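Local coordinates for protein cytochrome P450 268A2 Cyp268A2 (PDB 6BLD) that is a bacterial cytochrome P450, a mostly helical protein that holds a haem and, beside it, a pocket occupied by (3E,5E)-6,10-dimethylundeca-3,5,9-trien-2-one, at residues A[71-76]-A[332-337]. Residues are numbered along the deposited sequence; the frame is centred on the assembly and turned at random.
Sequences VAVSRT and VVMFYA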
# COMPACT_ATOMS: atom_id res chain seq x y z
N VAL A 71 13.19 -7.32 6.89
CA VAL A 71 13.87 -6.13 7.40
C VAL A 71 15.28 -6.05 6.84
O VAL A 71 15.77 -4.98 6.47
CB VAL A 71 13.85 -6.13 8.94
CG1 VAL A 71 14.82 -5.09 9.49
CG2 VAL A 71 12.44 -5.88 9.45
N ALA A 72 15.97 -7.20 6.75
CA ALA A 72 17.34 -7.21 6.24
C ALA A 72 17.39 -6.72 4.80
O ALA A 72 18.26 -5.91 4.44
CB ALA A 72 17.92 -8.62 6.35
N VAL A 73 16.48 -7.19 3.95
CA VAL A 73 16.45 -6.75 2.56
C VAL A 73 16.11 -5.27 2.47
O VAL A 73 16.72 -4.51 1.71
CB VAL A 73 15.47 -7.61 1.74
CG1 VAL A 73 15.24 -7.01 0.36
CG2 VAL A 73 15.99 -9.04 1.63
N SER A 74 15.12 -4.82 3.27
CA SER A 74 14.67 -3.43 3.18
C SER A 74 15.76 -2.45 3.59
O SER A 74 15.94 -1.41 2.95
CB SER A 74 13.42 -3.24 4.04
OG SER A 74 12.47 -4.26 3.81
N ARG A 75 16.50 -2.77 4.66
CA ARG A 75 17.48 -1.83 5.18
C ARG A 75 18.81 -1.90 4.45
O ARG A 75 19.57 -0.92 4.48
CB ARG A 75 17.70 -2.06 6.68
CG ARG A 75 16.41 -2.01 7.49
CD ARG A 75 16.70 -1.99 8.98
NE ARG A 75 15.55 -1.49 9.73
CZ ARG A 75 15.32 -0.20 9.96
NH1 ARG A 75 14.25 0.17 10.66
NH2 ARG A 75 16.15 0.72 9.49
N THR A 76 19.12 -3.02 3.80
CA THR A 76 20.37 -3.15 3.05
C THR A 76 20.15 -2.78 1.58
O THR A 76 20.35 -3.57 0.66
CB THR A 76 20.92 -4.57 3.19
OG1 THR A 76 20.69 -5.04 4.53
CG2 THR A 76 22.42 -4.59 2.91
N VAL A 332 14.39 -10.27 -5.65
CA VAL A 332 14.16 -10.65 -4.26
C VAL A 332 12.84 -10.03 -3.83
O VAL A 332 12.72 -8.80 -3.77
CB VAL A 332 15.31 -10.18 -3.35
CG1 VAL A 332 15.00 -10.52 -1.90
CG2 VAL A 332 16.63 -10.82 -3.78
N VAL A 333 11.86 -10.87 -3.52
CA VAL A 333 10.49 -10.42 -3.25
C VAL A 333 10.20 -10.56 -1.76
O VAL A 333 10.42 -11.62 -1.17
CB VAL A 333 9.47 -11.22 -4.08
CG1 VAL A 333 8.05 -10.77 -3.74
CG2 VAL A 333 9.75 -11.04 -5.56
N MET A 334 9.70 -9.48 -1.16
CA MET A 334 9.33 -9.45 0.25
C MET A 334 7.83 -9.67 0.38
O MET A 334 7.04 -8.95 -0.24
CB MET A 334 9.73 -8.10 0.86
CG MET A 334 11.22 -7.84 0.86
SD MET A 334 11.64 -6.39 1.83
CE MET A 334 11.94 -5.16 0.59
N PHE A 335 7.45 -10.66 1.18
CA PHE A 335 6.04 -11.00 1.38
C PHE A 335 5.63 -10.49 2.76
O PHE A 335 5.76 -11.18 3.77
CB PHE A 335 5.82 -12.50 1.23
CG PHE A 335 5.99 -12.99 -0.18
CD1 PHE A 335 4.95 -12.92 -1.09
CD2 PHE A 335 7.21 -13.50 -0.61
CE1 PHE A 335 5.10 -13.36 -2.39
CE2 PHE A 335 7.37 -13.94 -1.91
CZ PHE A 335 6.32 -13.87 -2.80
N TYR A 336 5.12 -9.25 2.78
CA TYR A 336 4.83 -8.58 4.05
C TYR A 336 3.75 -9.31 4.85
O TYR A 336 3.79 -9.30 6.08
CB TYR A 336 4.40 -7.14 3.78
CG TYR A 336 5.43 -6.32 3.04
CD1 TYR A 336 5.11 -5.71 1.83
CD2 TYR A 336 6.70 -6.14 3.55
CE1 TYR A 336 6.05 -4.95 1.15
CE2 TYR A 336 7.64 -5.39 2.88
CZ TYR A 336 7.31 -4.79 1.68
OH TYR A 336 8.25 -4.03 1.02
N ALA A 337 2.78 -9.93 4.17
CA ALA A 337 1.76 -10.69 4.89
C ALA A 337 2.36 -11.90 5.59
O ALA A 337 1.90 -12.28 6.67
CB ALA A 337 0.65 -11.13 3.93
O HOH W 1 10.22 -2.87 2.64
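Val73 meets both Val332 and Met334; its CG2 is closest to Val332 and its CG1 to Met334. CG1 lies anti to the backbone N (chi1 170°), and this rotation brings CG1 to 3.8 Å from Met334 CE, while CG2 stands 4.0 Å from Val332 CG1. The Val73 and Met334 side chains run past one another in opposite directions, with CG1 also beside SD. Met334 is bent at its last torsion (chi3 -103°), which turns the terminal CE to Val73 CG1 and Ser74 OG.

One residue on, Ser74 puts OG beside the thioether: OG is 3.0 Å from Met334 SD and 3.4 Å from Met334 CE. That is a close polar contact with sulfur, without a hydrogen bond between the two. The hydroxyl instead bonds to the carbonyl of Ile70 one helical turn back, and accepts a hydrogen bond from a water (2.9 Å, OG to water O). The same water is 2.8 Å from Tyr336 OH, bridging the helix to the first turn of the helix that follows the strand. The Ser74 side chain lies about 5 Å from the haem, nearest atoms compared.

The axes of helix 71-75 and strand 332-335 approach to 9.4 Å at 124°, and Val332 and Met334 both direct their side chains at the helix. Such packing of a helix on a mixed sheet belongs to the beta-rich region of the P450 fold. Strand 331-335 runs between strands 61-64 and 310-315, through backbone bonds such as Val333 to Val64 and Met334 to Phe311, while Phe80 of strand 80-81 touches both Val73 and Val332.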